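Putative pyrroline carboxylate reductase (Streptococcus pyogenes, PDB 2AHR) probably catalyses the last step of proline biosynthesis, the NAD(P)H-dependent reduction of 1-pyrroline-5-carboxylate to L-proline, and binds NADP in a Rossmann-fold domain. Local coordinates at residues Thr124-Asn129 against Ala138-Leu143; Lys13-Ile18 against Ile87-Gly92; Glu28-Gly33 against Ile58-Leu63; Asn114-Ile119 against Ser167-Ile172. All coordinates share one frame; numbering follows the deposited sequence.

Contact 1. Residues Thr124-Asn129 against Ala138-Leu143; sequences TALTGN and ARVRDL
L126 on strand 122-128 and R141 on helix 134-145 mark the closest backbone approach, with L126 CA 7.4 Å from R141 CA; the helix is joined to the strand by side-chain packing, with no hydrogen bond across. The two belong to a beta-alpha-beta unit, strand 122-128, helix 134-145 and strand 148-152, at the end of the Rossmann-type sheet; the two strands run parallel and the helix crosses between them. L126 carries the strand's whole share. Its CG lies anti to the backbone N (chi1 168°), which sends the forked end down onto the helix, one methyl to each of two successive residues. CD1 meets V140 CG1 at 3.7 Å, the two side chains meeting at a slant. CD2 rests against the root of R141, 3.9 Å from R141 CB, and here the side chains run about perpendicular. A branched leucine suits this place because it can fill the helix surface on two sides at once, while V140, a compact apolar residue, offers CG1 as the partner methyl. R141 gives only its aliphatic base to the contact and is partly exposed, as befits an arginine at the border of a buried patch. On the sheet L126 is flanked by L109 and I111 of strand 108-112 and by T150 of strand 148-152, which R141 also touches. L126 CD2 reaches the helix backbone too, 3.9 Å from R141 CA.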
# COMPACT_ATOMS: atom_id res chain seq x y z
N THR E 124 4.40 -20.60 32.80
CA THR E 124 5.85 -20.62 32.91
C THR E 124 6.49 -21.85 32.30
O THR E 124 6.15 -22.98 32.67
CB THR E 124 6.29 -20.51 34.40
OG1 THR E 124 5.69 -19.34 34.98
CG2 THR E 124 7.81 -20.41 34.55
N ALA E 125 7.42 -21.65 31.36
CA ALA E 125 8.20 -22.75 30.84
C ALA E 125 9.35 -23.04 31.81
O ALA E 125 9.87 -22.13 32.47
CB ALA E 125 8.74 -22.42 29.45
N LEU E 126 9.75 -24.31 31.85
CA LEU E 126 10.84 -24.76 32.71
C LEU E 126 11.69 -25.78 31.97
O LEU E 126 11.17 -26.73 31.40
CB LEU E 126 10.31 -25.39 34.01
CG LEU E 126 11.29 -26.18 34.92
CD1 LEU E 126 12.35 -25.26 35.53
CD2 LEU E 126 10.52 -26.92 36.01
N THR E 127 13.00 -25.58 31.99
CA THR E 127 13.92 -26.60 31.50
C THR E 127 15.26 -26.56 32.25
O THR E 127 15.61 -25.54 32.83
CB THR E 127 14.10 -26.52 29.96
OG1 THR E 127 14.60 -27.76 29.47
CG2 THR E 127 15.04 -25.37 29.55
N GLY E 128 16.01 -27.67 32.20
CA GLY E 128 17.32 -27.75 32.86
C GLY E 128 18.45 -28.34 32.02
O GLY E 128 18.21 -29.07 31.04
N ASN E 129 19.69 -28.00 32.37
CA ASN E 129 20.83 -28.62 31.70
C ASN E 129 21.03 -30.06 32.16
O ASN E 129 20.29 -30.57 33.01
CB ASN E 129 22.12 -27.77 31.78
CG ASN E 129 22.70 -27.68 33.19
OD1 ASN E 129 22.25 -28.35 34.12
ND2 ASN E 129 23.72 -26.81 33.35
N ALA E 138 12.04 -31.14 39.98
CA ALA E 138 10.79 -31.22 40.74
C ALA E 138 10.70 -30.16 41.84
O ALA E 138 9.63 -29.58 42.07
CB ALA E 138 10.62 -32.62 41.32
N ARG E 139 11.82 -29.90 42.51
CA ARG E 139 11.89 -28.84 43.52
C ARG E 139 11.67 -27.45 42.91
O ARG E 139 10.99 -26.60 43.48
CB ARG E 139 13.21 -28.88 44.28
CG ARG E 139 13.12 -29.60 45.64
CD ARG E 139 14.44 -30.23 46.06
NE ARG E 139 15.56 -29.29 46.07
CZ ARG E 139 16.82 -29.62 45.74
NH1 ARG E 139 17.12 -30.85 45.34
NH2 ARG E 139 17.78 -28.70 45.79
N VAL E 140 12.26 -27.24 41.73
CA VAL E 140 12.09 -25.98 41.01
C VAL E 140 10.68 -25.88 40.40
O VAL E 140 10.09 -24.80 40.41
CB VAL E 140 13.21 -25.76 39.97
CG1 VAL E 140 12.94 -24.51 39.11
CG2 VAL E 140 14.57 -25.64 40.67
N ARG E 141 10.13 -26.99 39.93
CA ARG E 141 8.75 -27.03 39.48
C ARG E 141 7.78 -26.63 40.61
O ARG E 141 6.77 -25.98 40.36
CB ARG E 141 8.39 -28.41 38.91
CG ARG E 141 7.00 -28.43 38.25
CD ARG E 141 6.60 -29.81 37.74
NE ARG E 141 7.58 -30.35 36.81
CZ ARG E 141 8.36 -31.41 37.05
NH1 ARG E 141 8.26 -32.08 38.20
NH2 ARG E 141 9.23 -31.83 36.13
N ASP E 142 8.09 -27.02 41.85
CA ASP E 142 7.33 -26.56 43.01
C ASP E 142 7.34 -25.04 43.14
O ASP E 142 6.32 -24.44 43.49
CB ASP E 142 7.89 -27.17 44.31
CG ASP E 142 7.50 -28.61 44.47
OD1 ASP E 142 6.40 -28.97 44.02
OD2 ASP E 142 8.30 -29.39 45.05
N LEU E 143 8.51 -24.44 42.90
CA LEU E 143 8.69 -22.99 42.89
C LEU E 143 7.85 -22.31 41.81
O LEU E 143 7.17 -21.29 42.06
CB LEU E 143 10.16 -22.66 42.65
CG LEU E 143 11.12 -22.46 43.82
CD1 LEU E 143 10.68 -23.16 45.09
CD2 LEU E 143 12.52 -22.86 43.42

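Contact 2. Residues Lys13-Ile18 against Ile87-Gly92; sequences KMASAI and ISMAAG. With NA (sodium ion), chain R; NAP (NADP nicotinamide-adenine-dinucleotide phosphate), chain S.
M89 drives its selenium-bearing side chain (both methionines here are selenomethionine) against M14, A15 and I18, the inner face of helix 13-22. This helix follows the glycine-rich turn of the Rossmann fold, whose GxGxxA pattern fits G10, G12 and A15. M89 SE lies 3.8 Å from M14 CG, and its terminal CE meets I18 CD1 tip to tip at 4.1 Å. M89 CG sits between the backbone N and the carbonyl carbon (chi1 81°), and the chain then bends at its last torsion to lay CE on the helix. A long, flexible thioether can follow such a surface, and the small A15 lets it come near the helix backbone.

M14 and M89 also hold NADP. M14 N donates to the phosphate oxygen NAP O2N at 3.0 Å in a nearly straight bond, as expected of an amide at a helix start, where the dipole would help to offset the phosphate charge. M14 CG and SE pack on the nicotinamide carbons, while M89 CG adjoins the ribose at O4D. On the other segment A91 N gives NAP O2D a bond of 178°. Behind it, S88 OG accepts from A90 N, an ST turn that shapes the chain leaving strand 86-88. I65 and I111 of the flanking strands back M89. Farther along the chain, G92 O binds the sodium ion at 2.4 Å, together with A256, K257, L259 and two waters.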
# COMPACT_ATOMS: atom_id res chain seq x y z
N LYS E 13 10.54 -5.57 37.65
CA LYS E 13 9.12 -5.87 37.56
C LYS E 13 8.83 -7.37 37.54
O LYS E 13 8.01 -7.85 38.32
CB LYS E 13 8.50 -5.13 36.38
CG LYS E 13 8.77 -3.61 36.45
CD LYS E 13 7.75 -2.78 35.68
CE LYS E 13 7.55 -1.40 36.32
NZ LYS E 13 6.62 -1.48 37.48
N MSE E 14 9.55 -8.12 36.69
CA MSE E 14 9.28 -9.56 36.56
C MSE E 14 9.66 -10.33 37.85
O MSE E 14 8.85 -11.11 38.38
CB MSE E 14 9.93 -10.12 35.29
CG MSE E 14 9.40 -11.48 34.80
SE MSE E 14 7.62 -11.72 34.62
CE MSE E 14 7.34 -12.70 36.09
N ALA E 15 10.85 -10.06 38.37
CA ALA E 15 11.28 -10.70 39.63
C ALA E 15 10.41 -10.30 40.83
O ALA E 15 10.07 -11.16 41.66
CB ALA E 15 12.75 -10.41 39.91
N SER E 16 10.02 -9.03 40.91
CA SER E 16 9.07 -8.60 41.95
C SER E 16 7.78 -9.41 41.90
O SER E 16 7.31 -9.89 42.93
CB SER E 16 8.76 -7.10 41.84
OG SER E 16 9.94 -6.32 41.93
N ALA E 17 7.22 -9.58 40.70
CA ALA E 17 6.03 -10.42 40.51
C ALA E 17 6.17 -11.85 41.07
O ALA E 17 5.26 -12.33 41.73
CB ALA E 17 5.61 -10.45 39.04
N ILE E 18 7.30 -12.53 40.84
CA ILE E 18 7.42 -13.91 41.35
C ILE E 18 7.70 -14.02 42.86
O ILE E 18 7.51 -15.09 43.44
CB ILE E 18 8.43 -14.79 40.55
CG1 ILE E 18 9.87 -14.49 40.94
CG2 ILE E 18 8.21 -14.71 39.02
CD1 ILE E 18 10.78 -15.64 40.68
N ILE E 87 18.81 -20.41 38.51
CA ILE E 87 17.67 -20.27 37.60
C ILE E 87 17.75 -18.92 36.90
O ILE E 87 17.79 -17.87 37.55
CB ILE E 87 16.31 -20.36 38.35
CG1 ILE E 87 16.19 -21.68 39.13
CG2 ILE E 87 15.13 -20.17 37.38
CD1 ILE E 87 15.15 -21.63 40.27
N SER E 88 17.76 -18.97 35.57
CA SER E 88 17.66 -17.76 34.75
C SER E 88 16.24 -17.59 34.23
O SER E 88 15.62 -18.55 33.75
CB SER E 88 18.65 -17.82 33.58
OG SER E 88 18.44 -16.77 32.64
N MSE E 89 15.74 -16.36 34.33
CA MSE E 89 14.42 -16.05 33.73
C MSE E 89 14.53 -15.26 32.40
O MSE E 89 13.52 -14.88 31.80
CB MSE E 89 13.50 -15.36 34.74
CG MSE E 89 13.71 -13.85 34.95
SE MSE E 89 12.60 -13.09 36.21
CE MSE E 89 12.96 -14.18 37.59
N ALA E 90 15.76 -15.07 31.94
CA ALA E 90 16.05 -14.16 30.85
C ALA E 90 15.71 -14.76 29.50
O ALA E 90 16.00 -15.93 29.23
CB ALA E 90 17.52 -13.77 30.88
N ALA E 91 15.07 -13.94 28.66
CA ALA E 91 14.81 -14.26 27.27
C ALA E 91 16.11 -14.30 26.48
O ALA E 91 17.03 -13.50 26.71
CB ALA E 91 13.88 -13.20 26.65
N GLY E 92 16.19 -15.24 25.55
CA GLY E 92 17.26 -15.25 24.57
C GLY E 92 18.65 -15.76 24.97
O GLY E 92 19.56 -15.75 24.14
NA NA R . 19.31 -15.57 21.72
PA NAP S . 13.48 -4.45 34.47
O1A NAP S . 14.20 -3.37 33.73
O2A NAP S . 12.14 -3.98 34.92
O5B NAP S . 14.33 -5.02 35.72
C5B NAP S . 15.73 -5.18 35.68
C4B NAP S . 16.28 -4.84 37.07
O4B NAP S . 17.63 -5.24 37.22
C3B NAP S . 16.20 -3.33 37.33
O3B NAP S . 15.39 -3.13 38.47
C2B NAP S . 17.64 -2.89 37.57
O2B NAP S . 17.81 -2.02 38.68
C1B NAP S . 18.32 -4.21 37.91
N9A NAP S . 19.78 -4.14 37.65
C8A NAP S . 20.44 -3.36 36.73
N7A NAP S . 21.77 -3.60 36.84
C5A NAP S . 21.97 -4.52 37.82
C6A NAP S . 23.13 -5.09 38.35
N6A NAP S . 24.26 -4.39 38.29
N1A NAP S . 23.01 -6.02 39.37
C2A NAP S . 21.76 -6.35 39.88
N3A NAP S . 20.63 -5.76 39.36
C4A NAP S . 20.73 -4.86 38.34
O3 NAP S . 13.39 -5.77 33.53
PN NAP S . 12.25 -6.91 33.68
O1N NAP S . 11.14 -6.53 32.76
O2N NAP S . 11.94 -7.20 35.10
O5D NAP S . 13.01 -8.19 33.04
C5D NAP S . 13.95 -8.94 33.78
C4D NAP S . 14.13 -10.32 33.15
O4D NAP S . 12.90 -11.01 33.06
C3D NAP S . 14.68 -10.22 31.74
O3D NAP S . 15.77 -11.11 31.64
C2D NAP S . 13.56 -10.64 30.80
O2D NAP S . 14.08 -11.34 29.68
C1D NAP S . 12.66 -11.48 31.73
N1N NAP S . 11.20 -11.44 31.48
C2N NAP S . 10.48 -10.27 31.61
C3N NAP S . 9.10 -10.26 31.39
C7N NAP S . 8.28 -9.03 31.64
O7N NAP S . 6.88 -9.15 31.47
N7N NAP S . 8.85 -7.89 32.03
C4N NAP S . 8.44 -11.45 31.05
C5N NAP S . 9.17 -12.63 30.94
C6N NAP S . 10.55 -12.61 31.16
P2B NAP S . 17.43 -0.45 38.69
O1X NAP S . 17.98 0.16 39.97
O2X NAP S . 18.07 0.23 37.50
O3X NAP S . 15.92 -0.27 38.64
O HOH W 1 18.20 -17.64 21.35
O HOH W 2 20.89 -17.23 20.94

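Contact 3. Residues Glu28-Gly33 against Ile58-Leu63; sequences ELIISG and IDQVDL. With NAP (NADP nicotinamide-adenine-dinucleotide phosphate), chain S.
I30 lies across two neighbours at once, turned obliquely against V61 and about perpendicular to Q60. It stands on strand 28-32, the outermost strand within this chain at one end of the Rossmann-fold sheet, and the partners come from the loop between helix 54-58 and strand 63-66. The closest pair of CA atoms is I30 CA and V61 CA, 8.3 Å apart, so side chains bridge the gap. The two branches of the isoleucine divide the work. CG2 meets V61 CG2 at 3.6 Å, although the exact placing of the valine methyls is doubtful. The longer branch has CG1 anti to the backbone N (chi1 180°), which carries CD1 away from the valine to the end of Q60, where it packs on the terminal amide group, 4.1 Å from Q60 CD.

Beta-branched residues suit both apolar positions: they carry bulk close to the backbone, which suits an extended strand, and offer methyls to a neighbour. Q60, on the exposed side, is extended beyond CG, so its terminal amide reaches I30 CD1 while remaining near solvent. K5 of strand 5-9, the next strand of the sheet, also touches I30 and Q60. Further on, D62 OD2 accepts a hydrogen bond from K5 N, and Q84 NE2 bonds to the carbonyls of I58 and V61, holding the loop. At the far end of strand 28-32 the chain reaches the cofactor, with G33 O 3.1 Å from the adenine carbon NAP C2A.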
# COMPACT_ATOMS: atom_id res chain seq x y z
N GLU E 28 13.29 -19.46 52.44
CA GLU E 28 13.81 -18.21 52.93
C GLU E 28 14.30 -17.40 51.75
O GLU E 28 14.95 -17.93 50.86
CB GLU E 28 14.97 -18.53 53.87
CG GLU E 28 15.37 -17.43 54.81
CD GLU E 28 16.33 -17.93 55.87
OE1 GLU E 28 16.35 -19.16 56.14
OE2 GLU E 28 17.07 -17.09 56.42
N LEU E 29 14.00 -16.11 51.75
CA LEU E 29 14.35 -15.29 50.60
C LEU E 29 15.29 -14.14 50.95
O LEU E 29 15.19 -13.55 52.02
CB LEU E 29 13.08 -14.76 49.90
CG LEU E 29 11.93 -15.76 49.70
CD1 LEU E 29 10.67 -15.05 49.23
CD2 LEU E 29 12.31 -16.91 48.77
N ILE E 30 16.20 -13.85 50.03
CA ILE E 30 17.10 -12.70 50.15
C ILE E 30 17.38 -12.11 48.76
O ILE E 30 17.52 -12.85 47.78
CB ILE E 30 18.41 -13.05 50.94
CG1 ILE E 30 19.34 -11.83 51.05
CG2 ILE E 30 19.11 -14.29 50.33
CD1 ILE E 30 20.28 -11.83 52.30
N ILE E 31 17.43 -10.78 48.68
CA ILE E 31 17.56 -10.09 47.40
C ILE E 31 18.86 -9.29 47.28
O ILE E 31 19.59 -9.14 48.27
CB ILE E 31 16.32 -9.20 47.08
CG1 ILE E 31 16.10 -8.12 48.14
CG2 ILE E 31 15.08 -10.05 46.94
CD1 ILE E 31 16.83 -6.83 47.88
N SER E 32 19.15 -8.81 46.07
CA SER E 32 20.36 -8.07 45.78
C SER E 32 20.16 -7.21 44.51
O SER E 32 19.98 -7.75 43.42
CB SER E 32 21.53 -9.05 45.62
OG SER E 32 22.77 -8.37 45.60
N GLY E 33 20.20 -5.89 44.67
CA GLY E 33 19.85 -4.96 43.59
C GLY E 33 21.01 -4.47 42.74
O GLY E 33 22.06 -5.09 42.72
N ILE E 58 25.50 -14.80 47.23
CA ILE E 58 25.91 -16.14 46.77
C ILE E 58 26.43 -17.07 47.90
O ILE E 58 26.16 -18.27 47.88
CB ILE E 58 26.95 -16.07 45.61
CG1 ILE E 58 26.36 -15.36 44.38
CG2 ILE E 58 27.41 -17.46 45.20
CD1 ILE E 58 27.40 -14.80 43.41
N ASP E 59 27.14 -16.49 48.86
CA ASP E 59 27.81 -17.27 49.91
C ASP E 59 26.90 -17.92 50.98
O ASP E 59 27.34 -18.82 51.71
CB ASP E 59 28.91 -16.42 50.58
CG ASP E 59 30.01 -15.98 49.60
OD1 ASP E 59 30.27 -16.68 48.58
OD2 ASP E 59 30.63 -14.93 49.85
N GLN E 60 25.64 -17.50 51.05
CA GLN E 60 24.70 -18.01 52.07
C GLN E 60 23.49 -18.79 51.53
O GLN E 60 22.71 -19.36 52.31
CB GLN E 60 24.22 -16.85 52.96
CG GLN E 60 23.80 -15.59 52.19
CD GLN E 60 23.34 -14.46 53.10
OE1 GLN E 60 23.76 -13.31 52.94
NE2 GLN E 60 22.48 -14.77 54.07
N VAL E 61 23.34 -18.84 50.21
CA VAL E 61 22.12 -19.31 49.56
C VAL E 61 22.23 -20.73 48.96
O VAL E 61 23.32 -21.16 48.60
CB VAL E 61 21.72 -18.24 48.52
CG1 VAL E 61 21.39 -18.82 47.17
CG2 VAL E 61 20.66 -17.32 49.08
N ASP E 62 21.11 -21.46 48.88
CA ASP E 62 21.10 -22.82 48.29
C ASP E 62 20.75 -22.86 46.80
O ASP E 62 20.93 -23.88 46.14
CB ASP E 62 20.10 -23.73 49.01
CG ASP E 62 20.30 -23.73 50.51
OD1 ASP E 62 21.16 -24.50 50.99
OD2 ASP E 62 19.58 -22.97 51.19
N LEU E 63 20.22 -21.74 46.31
CA LEU E 63 19.71 -21.62 44.95
C LEU E 63 19.65 -20.15 44.62
O LEU E 63 19.19 -19.35 45.43
CB LEU E 63 18.31 -22.24 44.88
CG LEU E 63 17.59 -22.32 43.53
CD1 LEU E 63 18.16 -23.42 42.64
CD2 LEU E 63 16.11 -22.57 43.77
PA NAP S . 13.48 -4.45 34.47
O1A NAP S . 14.20 -3.37 33.73
O2A NAP S . 12.14 -3.98 34.92
O5B NAP S . 14.33 -5.02 35.72
C5B NAP S . 15.73 -5.18 35.68
C4B NAP S . 16.28 -4.84 37.07
O4B NAP S . 17.63 -5.24 37.22
C3B NAP S . 16.20 -3.33 37.33
O3B NAP S . 15.39 -3.13 38.47
C2B NAP S . 17.64 -2.89 37.57
O2B NAP S . 17.81 -2.02 38.68
C1B NAP S . 18.32 -4.21 37.91
N9A NAP S . 19.78 -4.14 37.65
C8A NAP S . 20.44 -3.36 36.73
N7A NAP S . 21.77 -3.60 36.84
C5A NAP S . 21.97 -4.52 37.82
C6A NAP S . 23.13 -5.09 38.35
N6A NAP S . 24.26 -4.39 38.29
N1A NAP S . 23.01 -6.02 39.37
C2A NAP S . 21.76 -6.35 39.88
N3A NAP S . 20.63 -5.76 39.36
C4A NAP S . 20.73 -4.86 38.34
O3 NAP S . 13.39 -5.77 33.53
PN NAP S . 12.25 -6.91 33.68
O1N NAP S . 11.14 -6.53 32.76
O2N NAP S . 11.94 -7.20 35.10
O5D NAP S . 13.01 -8.19 33.04
C5D NAP S . 13.95 -8.94 33.78
C4D NAP S . 14.13 -10.32 33.15
O4D NAP S . 12.90 -11.01 33.06
C3D NAP S . 14.68 -10.22 31.74
O3D NAP S . 15.77 -11.11 31.64
C2D NAP S . 13.56 -10.64 30.80
O2D NAP S . 14.08 -11.34 29.68
C1D NAP S . 12.66 -11.48 31.73
N1N NAP S . 11.20 -11.44 31.48
C2N NAP S . 10.48 -10.27 31.61
C3N NAP S . 9.10 -10.26 31.39
C7N NAP S . 8.28 -9.03 31.64
O7N NAP S . 6.88 -9.15 31.47
N7N NAP S . 8.85 -7.89 32.03
C4N NAP S . 8.44 -11.45 31.05
C5N NAP S . 9.17 -12.63 30.94
C6N NAP S . 10.55 -12.61 31.16
P2B NAP S . 17.43 -0.45 38.69
O1X NAP S . 17.98 0.16 39.97
O2X NAP S . 18.07 0.23 37.50
O3X NAP S . 15.92 -0.27 38.64

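Contact 4. Residues Asn114-Ile119 against Ser167-Ile172; sequences NMNAQI and SSPAYI. With NAP (NADP nicotinamide-adenine-dinucleotide phosphate), chain S.
N114 and S167 bring the two backbones nearest, CA to CA 7.4 Å, where a short 3-10 segment (115-118) after strand 108-112 faces the long helix 158-185. The helix is kinked here: P169 has no N-H, and A170 N bonds to S167 O, three residues back, instead of making the usual helical bond four residues back; a proline is at home at such a break. The contact thus joins a loop between two strands of the Rossmann-fold sheet to helix 158-185, in the region of the dimerisation family.

P169 carries the helix side. Its ring carbon CG stands 4.0 Å from N114 CB, a contact of apolar atoms made by an otherwise polar asparagine. N114 has its CG between the backbone N and the carbonyl carbon (chi1 66°), a setting that turns the amide back over its own chain. OD1 then accepts from N116 N at 3.0 Å, with the donor tilted 32° from the carbonyl plane; this Asx turn opens the 3-10 segment, for which asparagine is well suited. The other end of the amide, ND2, donates to A165 O of helix 158-185, so that one buried side chain ties both elements. The side chain of N116 also leans toward the proline.

M115, a selenomethionine, begins toward the helix but bends away at chi2 and chi3, reaching the cofactor instead. The second subunit also reaches the helix: S167 OG bonds to T228 OG1 and T229 OG1 of that subunit, and Y171 OH to its T229 O. Within the NADP pocket, M115 CE ends 3.6 Å from the carboxamide oxygen NAP O7N.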
# COMPACT_ATOMS: atom_id res chain seq x y z
N ASN E 114 5.52 -14.97 33.05
CA ASN E 114 4.90 -13.75 32.56
C ASN E 114 4.35 -12.91 33.72
O ASN E 114 4.41 -13.32 34.88
CB ASN E 114 3.88 -14.02 31.45
CG ASN E 114 2.66 -14.81 31.93
OD1 ASN E 114 2.22 -14.66 33.08
ND2 ASN E 114 2.11 -15.63 31.06
N MSE E 115 3.82 -11.72 33.41
CA MSE E 115 3.47 -10.76 34.46
C MSE E 115 2.23 -11.24 35.26
O MSE E 115 1.94 -10.71 36.33
CB MSE E 115 3.26 -9.37 33.84
CG MSE E 115 3.19 -8.18 34.81
SE MSE E 115 4.64 -7.81 35.84
CE MSE E 115 6.01 -7.93 34.75
N ASN E 116 1.55 -12.28 34.77
CA ASN E 116 0.43 -12.89 35.49
C ASN E 116 0.85 -13.64 36.76
O ASN E 116 0.02 -14.08 37.55
CB ASN E 116 -0.40 -13.78 34.57
CG ASN E 116 -0.93 -13.03 33.37
OD1 ASN E 116 -1.01 -13.56 32.23
ND2 ASN E 116 -1.29 -11.77 33.59
N ALA E 117 2.17 -13.79 36.94
CA ALA E 117 2.73 -14.16 38.23
C ALA E 117 2.16 -13.29 39.34
O ALA E 117 1.97 -13.77 40.47
CB ALA E 117 4.26 -14.06 38.20
N GLN E 118 1.85 -12.02 39.02
CA GLN E 118 1.28 -11.07 39.98
C GLN E 118 0.01 -11.59 40.63
O GLN E 118 -0.31 -11.19 41.75
CB GLN E 118 0.96 -9.73 39.32
CG GLN E 118 2.15 -8.86 39.06
CD GLN E 118 1.77 -7.52 38.43
OE1 GLN E 118 0.70 -7.39 37.86
NE2 GLN E 118 2.65 -6.54 38.54
N ILE E 119 -0.72 -12.45 39.93
CA ILE E 119 -1.93 -13.03 40.51
C ILE E 119 -1.75 -14.54 40.64
O ILE E 119 -2.72 -15.27 40.78
CB ILE E 119 -3.21 -12.63 39.73
CG1 ILE E 119 -3.14 -13.08 38.25
CG2 ILE E 119 -3.45 -11.12 39.83
CD1 ILE E 119 -4.50 -13.00 37.51
N SER E 167 5.63 -12.57 26.18
CA SER E 167 5.38 -11.25 25.59
C SER E 167 3.92 -11.03 25.29
O SER E 167 3.46 -9.88 25.24
CB SER E 167 6.15 -11.11 24.27
OG SER E 167 7.52 -11.12 24.51
N SER E 168 3.20 -12.12 25.02
CA SER E 168 1.81 -12.02 24.54
C SER E 168 0.87 -11.25 25.45
O SER E 168 -0.08 -10.64 24.96
CB SER E 168 1.22 -13.39 24.17
OG SER E 168 1.00 -14.19 25.31
N PRO E 169 1.10 -11.29 26.78
CA PRO E 169 0.23 -10.42 27.58
C PRO E 169 0.15 -8.97 27.07
O PRO E 169 -0.94 -8.39 27.07
CB PRO E 169 0.85 -10.49 28.98
CG PRO E 169 1.47 -11.87 29.03
CD PRO E 169 2.01 -12.09 27.63
N ALA E 170 1.28 -8.39 26.66
CA ALA E 170 1.26 -7.04 26.12
C ALA E 170 0.41 -6.95 24.83
O ALA E 170 -0.29 -5.95 24.61
CB ALA E 170 2.69 -6.53 25.87
N TYR E 171 0.45 -7.99 24.00
CA TYR E 171 -0.28 -7.96 22.73
C TYR E 171 -1.77 -8.09 23.03
O TYR E 171 -2.59 -7.49 22.35
CB TYR E 171 0.22 -9.09 21.77
CG TYR E 171 1.75 -9.13 21.65
CD1 TYR E 171 2.49 -7.99 21.90
CD2 TYR E 171 2.44 -10.30 21.29
CE1 TYR E 171 3.87 -7.98 21.83
CE2 TYR E 171 3.85 -10.31 21.22
CZ TYR E 171 4.55 -9.12 21.50
OH TYR E 171 5.92 -9.01 21.46
N ILE E 172 -2.09 -8.91 24.03
CA ILE E 172 -3.46 -9.09 24.51
C ILE E 172 -4.00 -7.79 25.06
O ILE E 172 -5.13 -7.43 24.76
CB ILE E 172 -3.54 -10.23 25.57
CG1 ILE E 172 -3.23 -11.60 24.93
CG2 ILE E 172 -4.92 -10.26 26.24
CD1 ILE E 172 -2.58 -12.63 25.90
PA NAP S . 13.48 -4.45 34.47
O1A NAP S . 14.20 -3.37 33.73
O2A NAP S . 12.14 -3.98 34.92
O5B NAP S . 14.33 -5.02 35.72
C5B NAP S . 15.73 -5.18 35.68
C4B NAP S . 16.28 -4.84 37.07
O4B NAP S . 17.63 -5.24 37.22
C3B NAP S . 16.20 -3.33 37.33
O3B NAP S . 15.39 -3.13 38.47
C2B NAP S . 17.64 -2.89 37.57
O2B NAP S . 17.81 -2.02 38.68
C1B NAP S . 18.32 -4.21 37.91
N9A NAP S . 19.78 -4.14 37.65
C8A NAP S . 20.44 -3.36 36.73
N7A NAP S . 21.77 -3.60 36.84
C5A NAP S . 21.97 -4.52 37.82
C6A NAP S . 23.13 -5.09 38.35
N6A NAP S . 24.26 -4.39 38.29
N1A NAP S . 23.01 -6.02 39.37
C2A NAP S . 21.76 -6.35 39.88
N3A NAP S . 20.63 -5.76 39.36
C4A NAP S . 20.73 -4.86 38.34
O3 NAP S . 13.39 -5.77 33.53
PN NAP S . 12.25 -6.91 33.68
O1N NAP S . 11.14 -6.53 32.76
O2N NAP S . 11.94 -7.20 35.10
O5D NAP S . 13.01 -8.19 33.04
C5D NAP S . 13.95 -8.94 33.78
C4D NAP S . 14.13 -10.32 33.15
O4D NAP S . 12.90 -11.01 33.06
C3D NAP S . 14.68 -10.22 31.74
O3D NAP S . 15.77 -11.11 31.64
C2D NAP S . 13.56 -10.64 30.80
O2D NAP S . 14.08 -11.34 29.68
C1D NAP S . 12.66 -11.48 31.73
N1N NAP S . 11.20 -11.44 31.48
C2N NAP S . 10.48 -10.27 31.61
C3N NAP S . 9.10 -10.26 31.39
C7N NAP S . 8.28 -9.03 31.64
O7N NAP S . 6.88 -9.15 31.47
N7N NAP S . 8.85 -7.89 32.03
C4N NAP S . 8.44 -11.45 31.05
C5N NAP S . 9.17 -12.63 30.94
C6N NAP S . 10.55 -12.61 31.16
P2B NAP S . 17.43 -0.45 38.69
O1X NAP S . 17.98 0.16 39.97
O2X NAP S . 18.07 0.23 37.50
O3X NAP S . 15.92 -0.27 38.64

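Contacts 1, 2 and 3 all reach one Rossmann-type sheet, and their side chains pack together where I87 lies between V140 and L63: I87 CD1 of contact 2 lies 3.8 Å from V140 CG1 of contact 1 and 3.7 Å from L63 CD2 of contact 3. Contacts 2, 3 and 4 follow the bound NADP, contact 3 at the adenine, contact 2 along phosphate, ribose and nicotinamide, contact 4 at the carboxamide. Contact 4 packs on contact 2 through A17 CB and A117 CB, 3.9 Å apart, and both touch the second subunit, whose S224 also bonds to the cofactor. Contact 1 stands back, with the L126 side chain about 13 Å from NADP. The centres of contacts 3 and 4 are about 26 Å apart.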